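Local coordinates for protein Pbp related beta-lactamase (Pyrococcus abyssi, PDB 2QMI) that is probably a serine peptidase of the penicillin-binding-protein and beta-lactamase family, working as a self-compartmentalizing octamer, at residues M194-F199 with L237-D243; E297-G301 with I313-K319; K13-V19 with S330-P334; P20-I24 with S49-Y55; I26-G30 with L248-E253. One frame throughout, in Å; residues are numbered along the deposited sequence.

How the contacts relate
All five contacts lie in the beta-lactamase-like part of the chain, around its eight-stranded antiparallel sheet. Along the chain contact 3 opens first, on helix 3-16, and closes last, after strand 321-327; inside it strand 21-28 serves contact 4 at its start and contact 5 at its end, with contacts 1 and 2 following contact 4 in series. Helix 241-252 is shared too, contact 1 taking its beginning and contact 5 its end. Contacts 2 and 5 touch, centres 10 Å apart, through Tyr315, which packs against that helix; contacts 1 and 4 touch, centres 12 Å apart, where Ser239 pairs with Tyr55. N-terminal elements and late strands thus build one domain.

Contact 1: M194-F199 with L237-D243; sequences MNRSYF and LLSSVLD
Asp243 OD2 takes two hydrogen bonds from the 194-199 loop. Arg196 N reaches its syn lone pair at 3.0 Å from Asp243 OD2, while Ser197 OG, at 2.8 Å, uses the anti one. With OG set beside its own backbone N (chi1 -60°), Ser197 OG is also 2.8 Å from Ser239 OG, so two hydroxyls and the carboxylate lie in a row. Water extends the network: one molecule joins Asn195 N to Asp243 OD1, another joins Arg196 NH1, Ser240 OG and the same OD1. The far end of Arg196 is anchored by Glu52 O and Asp207.

Backbone pairing follows. Tyr198 N donates to Leu238 O at 2.8 Å, and Leu238 N donates to Tyr198 O at 3.0 Å.

Apolar contact is made by Leu237 CD1, which sits over one face of the Phe199 ring, 3.7 Å from its centroid. At the other end, Met194 CB and CG lie against the Asp243 carboxylate and carbonyl.

Ser240 OG caps the helix by accepting from Asp243 N; the whole is a single antiparallel beta bridge leading into a serine N-cap at the start of helix 241-252.

Contact 2: E297-G301 with I313-K319; sequences EKLVG and IGYIPEK
Val300 and Tyr315 exchange two backbone hydrogen bonds: Tyr315 N gives to Val300 O at 2.8 Å, and Val300 N to Tyr315 O at 3.1 Å. A salt bridge lies at the far end, where Lys319 NZ approaches Glu297 OE2 at 3.3 Å; both of its hydrogen bonds to that carboxylate are weak. The lysine chain bends at chi2 and again at chi4, bringing its ammonium round to Glu297, whose chain it crosses at about a right angle. Between these ends a water accepts from Glu318 N and donates to Lys298 O, bridging strand 297-305 to the turn that follows strand 310-316.

The two segments are the arms of a beta hairpin, strands 297-305 and 310-316, neighbours in the large antiparallel sheet. Gly301 and Gly314 form the adjoining non-hydrogen-bonded pair, with CA atoms only 3.9 Å apart, and Gly301 CA comes 3.1 Å from Ile313 O.

Val300 packs on the same side of the sheet as Tyr315. The tyrosine CG stands between its backbone N and carbonyl carbon (chi1 62°), which swings the ring alongside the valine, and Val300 CB sits over one ring face, 4.0 Å from the centroid. The phenol is held by Glu268, and helix 241-252 packs against the ring through Leu248 and Ile252. Leu299 CD1 meets Ile316 CG1 at 3.7 Å, while Ile316 CG2 lies against Glu297 CB.

Contact 3: K13-V19 with S330-P334; sequences KMAERKV and SGYPP
A water bridges Arg17 O and Gly331 O, donating to both, at 2.8 Å from Arg17 O and a longer 3.3 Å from Gly331 O. The side chain of Arg17 folds back over the same glycine: bends at chi2 and chi3 bring Arg17 NE to 3.1 Å from Gly331 O and carry the guanidinium on to Tyr332. There the two flat groups stand almost perpendicular, 89° apart. Arg17 NH2 comes to the ring's edge, near its plane, 3.4 Å from Tyr332 CD1, while that ring carbon lies over a face of the guanidinium.

One ring face is taken by Lys13, whose CD is 4.0 Å from the Tyr332 centroid; Pro333 CD packs on the opposite face. Val19 CG2 packs against Gly331 CA and Tyr332 CB. It follows Lys18, the C-prime residue of the Schellman motif that ends helix 3-16, and Val19 O accepts a hydrogen bond from Trp130 NE1 of a neighbouring subunit.

Tyr332 is thus gripped by the aliphatic and flat parts of two basic residues: Lys13 forms its main salt bridge with Glu360 and a weak one with Glu16, while Arg17 has a long, weak ion pair with Glu360.

Contact 4: P20-I24 with S49-Y55; sequences PGISI and STPETIY
Ser23 points from strand 21-28 of the large antiparallel sheet toward the 49-55 loop, which wraps past that strand before entering short strand 55-56. Its CB packs beside the phenol of Tyr55, 3.7 Å from Tyr55 CE2. One bond further on, OG sits beside the serine's own backbone N (chi1 -79°), and this turn brings it to the edge of the tyrosine ring, near the ring plane. Here Ser23 OG is hydrogen-bonded to Tyr55 OH at 2.9 Å. It also donates to Thr50 O, although the position of that carbonyl is less certain.

The phenol therefore stands between two serines. Ser49 OG is 2.8 Å from Tyr55 OH, in a hydrogen bond that either hydroxyl could donate. Since Tyr55 and Ser49 belong to the two ends of the loop, this bond joins those ends beside the strand.

Ser49 itself comes close to the bare backbone of the strand: its OG is 3.6 Å from Gly21 CA. Tyr55 OH also rests against the main chain, near the carbonyl carbon of Ile22. Behind the strand, Ile22 and Ile24 turn away from the loop to pack on strand 321-327, while Val241 of helix 241-252 touches Ser23.

Within the loop, Thr50 begins an ST motif. Its OG1 accepts from Thr53 N at 3.2 Å, with an N-H...O angle of 147°, and Asp209 is a further partner of that hydroxyl.

Contact 5: I26-G30 with L248-E253; sequences IIKDG and LKMYIE
Ile27 CD1 presses into helix 241-252 at 3.4 Å from Leu248 CB, closer than carbons usually pack. The isoleucine has CG1 beside its backbone N (chi1 -46°) and an extended chi2, so CD1 reaches straight across from the strand. On its way it also meets Ile252: the CD1 atoms of Ile27 and Ile252 are 4.1 Å apart, and Ile27 CG2 lies equally near the same methyl. Strand 26-28 and helix 248-252 run in roughly the same direction, 30° apart, with 10.2 Å between their axes. This is helix-on-sheet packing, and strand 310-316 of the same sheet extends the apolar layer.

Toward the turn after the strand the packing gives way to polar contacts among partly exposed residues. Lys249 stretches out through chi3 and bends at chi4, placing NZ 3.0 Å from Gly30 O. The ammonium comes from above the carbonyl plane, 44° out of it. The same NZ forms a salt bridge with Glu253 OE2 at 2.8 Å, one helical turn further on, and that oxygen also rests 3.3 Å from Gly30 CA.

Lys249 thus ties the turn to the helix with one ammonium group; Glu253 probably offsets much of the charge that Lys249 brings to Gly30 O, while the apolar side rests on close packing of buried side chains.

Contact 1: M194-F199 with L237-D243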
# COMPACT_ATOMS: atom_id res chain seq x y z
N MET A 194 53.26 19.41 -0.72
CA MET A 194 51.88 19.01 -0.44
C MET A 194 51.83 18.20 0.84
O MET A 194 51.86 16.97 0.81
CB MET A 194 51.34 18.20 -1.61
CG MET A 194 51.15 19.05 -2.86
SD MET A 194 51.29 18.15 -4.40
CE MET A 194 49.64 17.37 -4.48
N ASN A 195 51.76 18.90 1.97
CA ASN A 195 51.74 18.27 3.28
C ASN A 195 50.36 17.89 3.80
O ASN A 195 50.24 17.41 4.92
CB ASN A 195 52.44 19.17 4.30
CG ASN A 195 53.84 19.58 3.85
OD1 ASN A 195 54.69 18.73 3.58
ND2 ASN A 195 54.08 20.89 3.77
N ARG A 196 49.33 18.12 2.99
CA ARG A 196 47.96 17.76 3.39
C ARG A 196 47.26 16.98 2.28
O ARG A 196 46.10 17.21 1.95
CB ARG A 196 47.17 19.02 3.78
CG ARG A 196 47.73 19.68 5.04
CD ARG A 196 46.86 20.82 5.59
NE ARG A 196 45.54 20.37 6.03
CZ ARG A 196 44.41 20.68 5.40
NH1 ARG A 196 44.44 21.44 4.32
NH2 ARG A 196 43.25 20.22 5.85
N SER A 197 48.01 16.04 1.70
CA SER A 197 47.52 15.16 0.65
C SER A 197 47.77 13.77 1.20
O SER A 197 48.91 13.43 1.51
CB SER A 197 48.31 15.40 -0.64
OG SER A 197 48.18 16.75 -1.07
N TYR A 198 46.73 12.95 1.34
CA TYR A 198 46.90 11.63 1.94
C TYR A 198 46.38 10.40 1.18
O TYR A 198 45.68 10.51 0.17
CB TYR A 198 46.23 11.62 3.31
CG TYR A 198 46.44 12.85 4.17
CD1 TYR A 198 47.63 13.03 4.90
CD2 TYR A 198 45.44 13.81 4.31
CE1 TYR A 198 47.80 14.13 5.74
CE2 TYR A 198 45.60 14.91 5.15
CZ TYR A 198 46.78 15.06 5.86
OH TYR A 198 46.93 16.15 6.69
N PHE A 199 46.72 9.23 1.72
CA PHE A 199 46.30 7.92 1.21
C PHE A 199 45.67 7.12 2.34
O PHE A 199 44.62 6.49 2.17
CB PHE A 199 47.49 7.13 0.67
CG PHE A 199 47.78 7.37 -0.78
CD1 PHE A 199 46.87 6.96 -1.76
CD2 PHE A 199 48.96 7.98 -1.18
CE1 PHE A 199 47.14 7.17 -3.11
CE2 PHE A 199 49.24 8.20 -2.52
CZ PHE A 199 48.32 7.79 -3.49
N LEU A 237 43.72 9.11 -3.84
CA LEU A 237 44.32 10.22 -3.13
C LEU A 237 43.29 11.25 -2.65
O LEU A 237 42.32 11.56 -3.34
CB LEU A 237 45.37 10.88 -4.03
CG LEU A 237 46.37 11.86 -3.41
CD1 LEU A 237 47.23 11.16 -2.36
CD2 LEU A 237 47.23 12.42 -4.53
N LEU A 238 43.50 11.75 -1.43
CA LEU A 238 42.64 12.78 -0.85
C LEU A 238 43.53 14.01 -0.71
O LEU A 238 44.69 13.89 -0.32
CB LEU A 238 42.11 12.37 0.53
CG LEU A 238 41.11 11.22 0.64
CD1 LEU A 238 41.84 9.89 0.61
CD2 LEU A 238 40.34 11.36 1.95
N SER A 239 43.01 15.19 -1.03
CA SER A 239 43.81 16.40 -0.95
C SER A 239 42.90 17.62 -0.84
O SER A 239 41.70 17.48 -0.63
CB SER A 239 44.71 16.50 -2.19
OG SER A 239 45.65 17.56 -2.09
N SER A 240 43.50 18.80 -0.97
CA SER A 240 42.76 20.06 -0.92
C SER A 240 43.09 20.82 -2.20
O SER A 240 44.02 20.45 -2.91
CB SER A 240 43.18 20.88 0.30
OG SER A 240 44.44 21.49 0.08
N VAL A 241 42.33 21.88 -2.49
CA VAL A 241 42.58 22.67 -3.70
C VAL A 241 43.87 23.48 -3.60
O VAL A 241 44.47 23.81 -4.61
CB VAL A 241 41.40 23.62 -4.04
CG1 VAL A 241 40.12 22.82 -4.23
CG2 VAL A 241 41.22 24.66 -2.96
N LEU A 242 44.28 23.81 -2.38
CA LEU A 242 45.52 24.56 -2.20
C LEU A 242 46.72 23.68 -2.55
O LEU A 242 47.66 24.13 -3.20
CB LEU A 242 45.65 25.07 -0.76
CG LEU A 242 44.85 26.33 -0.45
CD1 LEU A 242 45.06 26.72 0.99
CD2 LEU A 242 45.30 27.45 -1.37
N ASP A 243 46.67 22.42 -2.13
CA ASP A 243 47.75 21.48 -2.41
C ASP A 243 47.80 21.18 -3.91
O ASP A 243 48.88 21.11 -4.50
CB ASP A 243 47.54 20.17 -1.61
CG ASP A 243 48.23 20.20 -0.25
OD1 ASP A 243 48.32 21.29 0.36
OD2 ASP A 243 48.66 19.13 0.23
O HOH W 1 50.23 21.75 2.27
O HOH W 2 46.29 22.16 1.80

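Contact 2: E297-G301 with I313-K319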
# COMPACT_ATOMS: atom_id res chain seq x y z
N GLU A 297 42.49 27.67 -27.17
CA GLU A 297 43.65 27.32 -26.35
C GLU A 297 43.80 25.80 -26.22
O GLU A 297 42.87 25.04 -26.52
CB GLU A 297 43.51 27.90 -24.95
CG GLU A 297 43.29 29.40 -24.88
CD GLU A 297 44.48 30.19 -25.41
OE1 GLU A 297 45.63 29.71 -25.30
OE2 GLU A 297 44.26 31.31 -25.92
N LYS A 298 44.98 25.36 -25.78
CA LYS A 298 45.22 23.94 -25.56
C LYS A 298 45.03 23.70 -24.06
O LYS A 298 45.81 24.21 -23.25
CB LYS A 298 46.64 23.53 -25.96
CG LYS A 298 46.85 22.02 -25.90
CD LYS A 298 48.33 21.62 -25.92
CE LYS A 298 48.47 20.10 -25.91
NZ LYS A 298 49.90 19.66 -25.82
N LEU A 299 44.00 22.94 -23.71
CA LEU A 299 43.70 22.64 -22.31
C LEU A 299 44.18 21.26 -21.87
O LEU A 299 44.15 20.29 -22.63
CB LEU A 299 42.19 22.75 -22.07
CG LEU A 299 41.64 22.41 -20.68
CD1 LEU A 299 42.08 23.46 -19.68
CD2 LEU A 299 40.12 22.35 -20.73
N VAL A 300 44.64 21.17 -20.62
CA VAL A 300 45.10 19.90 -20.08
C VAL A 300 44.46 19.73 -18.72
O VAL A 300 44.54 20.62 -17.87
CB VAL A 300 46.64 19.86 -19.95
CG1 VAL A 300 47.08 18.53 -19.36
CG2 VAL A 300 47.29 20.06 -21.31
N GLY A 301 43.80 18.59 -18.50
CA GLY A 301 43.16 18.35 -17.23
C GLY A 301 42.63 16.94 -17.10
O GLY A 301 42.80 16.11 -18.00
N ILE A 313 40.95 19.16 -12.20
CA ILE A 313 42.09 20.06 -12.22
C ILE A 313 42.36 20.28 -13.69
O ILE A 313 42.15 19.38 -14.51
CB ILE A 313 43.38 19.47 -11.54
CG1 ILE A 313 43.91 18.28 -12.34
CG2 ILE A 313 43.09 19.10 -10.09
CD1 ILE A 313 45.28 17.82 -11.90
N GLY A 314 42.80 21.48 -14.04
CA GLY A 314 43.09 21.80 -15.42
C GLY A 314 43.98 23.02 -15.49
O GLY A 314 43.99 23.85 -14.59
N TYR A 315 44.75 23.13 -16.57
CA TYR A 315 45.64 24.26 -16.75
C TYR A 315 45.93 24.49 -18.23
O TYR A 315 45.80 23.59 -19.06
CB TYR A 315 46.96 24.02 -15.99
CG TYR A 315 47.76 22.81 -16.46
CD1 TYR A 315 47.35 21.51 -16.16
CD2 TYR A 315 48.91 22.98 -17.22
CE1 TYR A 315 48.07 20.40 -16.62
CE2 TYR A 315 49.64 21.89 -17.69
CZ TYR A 315 49.21 20.60 -17.38
OH TYR A 315 49.94 19.52 -17.87
N ILE A 316 46.32 25.72 -18.55
CA ILE A 316 46.64 26.08 -19.92
C ILE A 316 48.02 26.71 -19.87
O ILE A 316 48.17 27.91 -19.64
CB ILE A 316 45.59 27.08 -20.47
CG1 ILE A 316 44.21 26.42 -20.44
CG2 ILE A 316 45.97 27.51 -21.90
CD1 ILE A 316 43.07 27.29 -20.95
N PRO A 317 49.07 25.89 -20.07
CA PRO A 317 50.48 26.29 -20.06
C PRO A 317 50.75 27.55 -20.86
O PRO A 317 51.49 28.43 -20.41
CB PRO A 317 51.19 25.07 -20.64
CG PRO A 317 50.35 23.95 -20.20
CD PRO A 317 48.95 24.47 -20.47
N GLU A 318 50.15 27.62 -22.05
CA GLU A 318 50.32 28.79 -22.91
C GLU A 318 50.01 30.11 -22.22
O GLU A 318 50.75 31.08 -22.35
CB GLU A 318 49.43 28.67 -24.15
CG GLU A 318 50.01 27.80 -25.27
CD GLU A 318 51.14 28.50 -26.01
OE1 GLU A 318 51.61 27.94 -27.03
OE2 GLU A 318 51.55 29.60 -25.57
N LYS A 319 48.90 30.15 -21.49
CA LYS A 319 48.47 31.36 -20.79
C LYS A 319 48.85 31.33 -19.32
O LYS A 319 48.54 32.25 -18.57
CB LYS A 319 46.95 31.52 -20.92
CG LYS A 319 46.47 31.88 -22.32
CD LYS A 319 46.90 33.30 -22.71
CE LYS A 319 46.46 33.66 -24.13
NZ LYS A 319 47.12 32.80 -25.17
O HOH W 3 48.45 25.64 -23.62

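Contact 3: K13-V19 with S330-P334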
# COMPACT_ATOMS: atom_id res chain seq x y z
N LYS A 13 24.35 27.12 -8.73
CA LYS A 13 24.45 25.73 -9.16
C LYS A 13 24.32 24.78 -7.97
O LYS A 13 23.67 23.74 -8.08
CB LYS A 13 25.76 25.47 -9.90
CG LYS A 13 25.77 26.02 -11.32
CD LYS A 13 24.61 25.43 -12.12
CE LYS A 13 24.50 26.03 -13.50
NZ LYS A 13 23.28 25.54 -14.21
N MET A 14 24.93 25.15 -6.85
CA MET A 14 24.87 24.32 -5.65
C MET A 14 23.44 24.23 -5.13
O MET A 14 22.98 23.17 -4.71
CB MET A 14 25.80 24.89 -4.56
CG MET A 14 27.28 24.77 -4.90
SD MET A 14 28.39 25.51 -3.66
CE MET A 14 28.52 24.15 -2.50
N ALA A 15 22.73 25.35 -5.16
CA ALA A 15 21.34 25.37 -4.72
C ALA A 15 20.50 24.47 -5.64
O ALA A 15 19.82 23.55 -5.19
CB ALA A 15 20.80 26.79 -4.75
N GLU A 16 20.58 24.74 -6.93
CA GLU A 16 19.83 23.99 -7.93
C GLU A 16 20.09 22.48 -7.97
O GLU A 16 19.16 21.69 -8.06
CB GLU A 16 20.10 24.57 -9.32
CG GLU A 16 19.87 23.58 -10.45
CD GLU A 16 20.36 24.09 -11.79
OE1 GLU A 16 19.82 25.12 -12.25
OE2 GLU A 16 21.29 23.48 -12.38
N ARG A 17 21.36 22.09 -7.90
CA ARG A 17 21.70 20.67 -7.98
C ARG A 17 21.91 20.04 -6.61
O ARG A 17 22.37 18.89 -6.49
CB ARG A 17 22.96 20.50 -8.86
CG ARG A 17 22.84 21.13 -10.26
CD ARG A 17 21.91 20.33 -11.18
NE ARG A 17 22.55 19.11 -11.67
CZ ARG A 17 23.24 19.03 -12.81
NH1 ARG A 17 23.81 17.89 -13.17
NH2 ARG A 17 23.32 20.10 -13.61
N LYS A 18 21.55 20.79 -5.57
CA LYS A 18 21.69 20.36 -4.18
C LYS A 18 23.07 19.82 -3.83
O LYS A 18 23.22 18.66 -3.42
CB LYS A 18 20.63 19.31 -3.83
CG LYS A 18 20.47 19.11 -2.32
CD LYS A 18 19.11 18.56 -1.93
CE LYS A 18 18.90 18.69 -0.42
NZ LYS A 18 17.58 18.19 0.06
N VAL A 19 24.09 20.67 -3.98
CA VAL A 19 25.46 20.27 -3.64
C VAL A 19 25.78 20.83 -2.25
O VAL A 19 25.55 22.00 -1.98
CB VAL A 19 26.49 20.84 -4.67
CG1 VAL A 19 27.88 20.31 -4.35
CG2 VAL A 19 26.08 20.45 -6.09
N SER A 330 28.40 14.52 -6.22
CA SER A 330 28.46 14.55 -7.68
C SER A 330 27.23 15.28 -8.22
O SER A 330 26.73 14.97 -9.30
CB SER A 330 28.51 13.14 -8.26
OG SER A 330 27.27 12.48 -8.10
N GLY A 331 26.76 16.26 -7.45
CA GLY A 331 25.59 17.03 -7.84
C GLY A 331 25.79 17.87 -9.09
O GLY A 331 24.87 18.02 -9.90
N TYR A 332 26.97 18.46 -9.23
CA TYR A 332 27.29 19.28 -10.39
C TYR A 332 28.75 19.04 -10.80
O TYR A 332 29.65 19.12 -9.97
CB TYR A 332 27.07 20.76 -10.08
CG TYR A 332 27.08 21.62 -11.32
CD1 TYR A 332 26.07 21.51 -12.28
CD2 TYR A 332 28.12 22.51 -11.55
CE1 TYR A 332 26.11 22.27 -13.45
CE2 TYR A 332 28.16 23.27 -12.71
CZ TYR A 332 27.16 23.15 -13.66
OH TYR A 332 27.23 23.89 -14.82
N PRO A 333 29.00 18.75 -12.09
CA PRO A 333 30.35 18.49 -12.60
C PRO A 333 31.39 19.55 -12.28
O PRO A 333 31.30 20.69 -12.74
CB PRO A 333 30.13 18.35 -14.11
CG PRO A 333 28.69 17.92 -14.22
CD PRO A 333 28.02 18.78 -13.19
N PRO A 334 32.41 19.20 -11.48
CA PRO A 334 33.46 20.15 -11.12
C PRO A 334 34.14 20.73 -12.36
O PRO A 334 34.55 21.89 -12.38
CB PRO A 334 34.42 19.30 -10.28
CG PRO A 334 33.50 18.30 -9.64
CD PRO A 334 32.61 17.91 -10.79
O HOH W 4 22.09 16.99 -8.52

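Contact 4: P20-I24 with S49-Y55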
# COMPACT_ATOMS: atom_id res chain seq x y z
N PRO A 20 26.32 19.98 -1.36
CA PRO A 20 26.67 20.37 0.02
C PRO A 20 27.76 21.46 0.13
O PRO A 20 27.53 22.51 0.72
CB PRO A 20 27.13 19.05 0.65
CG PRO A 20 26.46 17.99 -0.20
CD PRO A 20 26.63 18.56 -1.59
N GLY A 21 28.94 21.17 -0.42
CA GLY A 21 30.04 22.11 -0.36
C GLY A 21 30.97 21.99 -1.56
O GLY A 21 30.95 20.99 -2.26
N ILE A 22 31.78 23.03 -1.78
CA ILE A 22 32.72 23.07 -2.90
C ILE A 22 33.94 23.95 -2.58
O ILE A 22 33.83 24.94 -1.87
CB ILE A 22 32.03 23.65 -4.17
CG1 ILE A 22 31.22 22.57 -4.88
CG2 ILE A 22 33.08 24.26 -5.10
CD1 ILE A 22 30.49 23.05 -6.13
N SER A 23 35.09 23.57 -3.13
CA SER A 23 36.31 24.34 -2.94
C SER A 23 36.95 24.60 -4.29
O SER A 23 36.85 23.77 -5.19
CB SER A 23 37.30 23.59 -2.04
OG SER A 23 36.94 23.71 -0.68
N ILE A 24 37.60 25.75 -4.44
CA ILE A 24 38.25 26.09 -5.70
C ILE A 24 39.45 27.01 -5.50
O ILE A 24 39.44 27.90 -4.64
CB ILE A 24 37.25 26.79 -6.66
CG1 ILE A 24 37.93 27.13 -7.99
CG2 ILE A 24 36.70 28.05 -6.01
CD1 ILE A 24 37.01 27.76 -9.04
N SER A 49 32.89 24.64 4.03
CA SER A 49 33.93 24.23 3.10
C SER A 49 34.89 25.42 3.00
O SER A 49 34.45 26.58 2.91
CB SER A 49 33.35 23.92 1.71
OG SER A 49 33.02 22.54 1.58
N THR A 50 36.19 25.15 3.02
CA THR A 50 37.19 26.20 2.93
C THR A 50 38.30 25.82 1.94
O THR A 50 38.36 24.68 1.50
CB THR A 50 37.85 26.44 4.29
OG1 THR A 50 38.82 25.42 4.54
CG2 THR A 50 36.82 26.41 5.39
N PRO A 51 39.17 26.77 1.59
CA PRO A 51 40.25 26.46 0.65
C PRO A 51 41.07 25.25 1.12
O PRO A 51 41.60 24.49 0.31
CB PRO A 51 41.08 27.74 0.65
CG PRO A 51 40.07 28.79 0.90
CD PRO A 51 39.22 28.19 1.98
N GLU A 52 41.15 25.10 2.44
CA GLU A 52 41.91 24.02 3.08
C GLU A 52 41.21 22.65 3.15
O GLU A 52 41.88 21.62 3.10
CB GLU A 52 42.29 24.43 4.52
CG GLU A 52 43.12 25.72 4.70
CD GLU A 52 42.34 27.01 4.44
OE1 GLU A 52 41.08 26.95 4.38
OE2 GLU A 52 42.98 28.08 4.31
N THR A 53 39.89 22.63 3.28
CA THR A 53 39.16 21.36 3.39
C THR A 53 39.63 20.26 2.43
O THR A 53 39.90 20.51 1.25
CB THR A 53 37.61 21.57 3.24
OG1 THR A 53 36.94 20.30 3.26
CG2 THR A 53 37.29 22.27 1.97
N ILE A 54 39.73 19.05 2.95
CA ILE A 54 40.18 17.90 2.19
C ILE A 54 39.05 17.03 1.64
O ILE A 54 38.11 16.69 2.36
CB ILE A 54 41.14 17.06 3.07
CG1 ILE A 54 42.51 17.75 3.11
CG2 ILE A 54 41.24 15.64 2.55
CD1 ILE A 54 43.49 17.13 4.07
N TYR A 55 39.16 16.70 0.35
CA TYR A 55 38.18 15.86 -0.34
C TYR A 55 38.93 14.75 -1.06
O TYR A 55 40.15 14.79 -1.19
CB TYR A 55 37.44 16.64 -1.44
CG TYR A 55 36.77 17.93 -1.04
CD1 TYR A 55 35.38 18.04 -1.05
CD2 TYR A 55 37.52 19.07 -0.77
CE1 TYR A 55 34.75 19.26 -0.79
CE2 TYR A 55 36.91 20.29 -0.52
CZ TYR A 55 35.52 20.38 -0.53
OH TYR A 55 34.92 21.60 -0.27

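Contact 5: I26-G30 with L248-E253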
# COMPACT_ATOMS: atom_id res chain seq x y z
N ILE A 26 42.55 29.20 -7.83
CA ILE A 26 42.92 29.66 -9.17
C ILE A 26 44.37 30.11 -9.24
O ILE A 26 44.84 30.84 -8.37
CB ILE A 26 42.05 30.84 -9.64
CG1 ILE A 26 40.57 30.50 -9.50
CG2 ILE A 26 42.35 31.17 -11.10
CD1 ILE A 26 39.66 31.60 -10.00
N ILE A 27 45.07 29.68 -10.29
CA ILE A 27 46.47 30.02 -10.49
C ILE A 27 46.65 30.93 -11.71
O ILE A 27 46.26 30.57 -12.83
CB ILE A 27 47.34 28.78 -10.76
CG1 ILE A 27 47.02 27.68 -9.75
CG2 ILE A 27 48.81 29.16 -10.67
CD1 ILE A 27 47.76 26.40 -10.03
N LYS A 28 47.25 32.09 -11.47
CA LYS A 28 47.54 33.07 -12.52
C LYS A 28 49.06 33.07 -12.55
O LYS A 28 49.71 33.62 -11.65
CB LYS A 28 47.04 34.45 -12.13
CG LYS A 28 47.16 35.52 -13.21
CD LYS A 28 45.92 35.58 -14.07
CE LYS A 28 45.90 36.84 -14.93
NZ LYS A 28 47.08 36.92 -15.84
N ASP A 29 49.62 32.44 -13.59
CA ASP A 29 51.06 32.29 -13.78
C ASP A 29 51.76 31.59 -12.60
O ASP A 29 51.70 30.35 -12.49
CB ASP A 29 51.76 33.63 -14.15
CG ASP A 29 51.47 34.75 -13.17
OD1 ASP A 29 51.90 34.67 -12.00
OD2 ASP A 29 50.82 35.74 -13.58
N GLY A 30 52.39 32.35 -11.71
CA GLY A 30 53.09 31.72 -10.60
C GLY A 30 52.53 31.96 -9.21
O GLY A 30 53.25 31.87 -8.22
N LEU A 248 49.63 21.86 -9.62
CA LEU A 248 49.42 22.42 -10.95
C LEU A 248 50.58 23.34 -11.31
O LEU A 248 51.04 23.35 -12.45
CB LEU A 248 48.09 23.20 -10.99
CG LEU A 248 46.85 22.31 -11.17
CD1 LEU A 248 45.58 23.07 -10.82
CD2 LEU A 248 46.82 21.83 -12.60
N LYS A 249 51.06 24.10 -10.32
CA LYS A 249 52.17 25.03 -10.50
C LYS A 249 53.37 24.36 -11.18
O LYS A 249 54.00 24.93 -12.07
CB LYS A 249 52.58 25.59 -9.13
CG LYS A 249 53.71 26.62 -9.13
CD LYS A 249 53.96 27.15 -7.70
CE LYS A 249 55.08 28.20 -7.65
NZ LYS A 249 54.82 29.36 -8.58
N MET A 250 53.65 23.13 -10.78
CA MET A 250 54.76 22.38 -11.36
C MET A 250 54.60 22.21 -12.87
O MET A 250 55.53 22.50 -13.63
CB MET A 250 54.86 21.00 -10.70
CG MET A 250 56.11 20.25 -11.11
SD MET A 250 55.90 18.47 -11.10
CE MET A 250 54.99 18.26 -12.64
N TYR A 251 53.43 21.75 -13.31
CA TYR A 251 53.20 21.54 -14.73
C TYR A 251 53.25 22.87 -15.50
O TYR A 251 53.93 22.98 -16.52
CB TYR A 251 51.84 20.86 -14.96
CG TYR A 251 51.76 19.43 -14.46
CD1 TYR A 251 52.37 18.39 -15.15
CD2 TYR A 251 51.08 19.12 -13.28
CE1 TYR A 251 52.31 17.07 -14.68
CE2 TYR A 251 51.01 17.81 -12.80
CZ TYR A 251 51.62 16.79 -13.50
OH TYR A 251 51.59 15.51 -13.00
N ILE A 252 52.55 23.87 -14.99
CA ILE A 252 52.52 25.17 -15.65
C ILE A 252 53.92 25.75 -15.89
O ILE A 252 54.31 26.00 -17.04
CB ILE A 252 51.70 26.20 -14.83
CG1 ILE A 252 50.23 25.78 -14.78
CG2 ILE A 252 51.84 27.60 -15.44
CD1 ILE A 252 49.43 26.52 -13.73
N GLU A 253 54.66 25.96 -14.81
CA GLU A 253 56.00 26.53 -14.88
C GLU A 253 57.02 25.50 -15.35
O GLU A 253 58.23 25.74 -15.31
CB GLU A 253 56.40 27.06 -13.50
CG GLU A 253 55.34 27.94 -12.86
CD GLU A 253 55.75 28.46 -11.49
OE1 GLU A 253 56.22 27.64 -10.66
OE2 GLU A 253 55.59 29.67 -11.24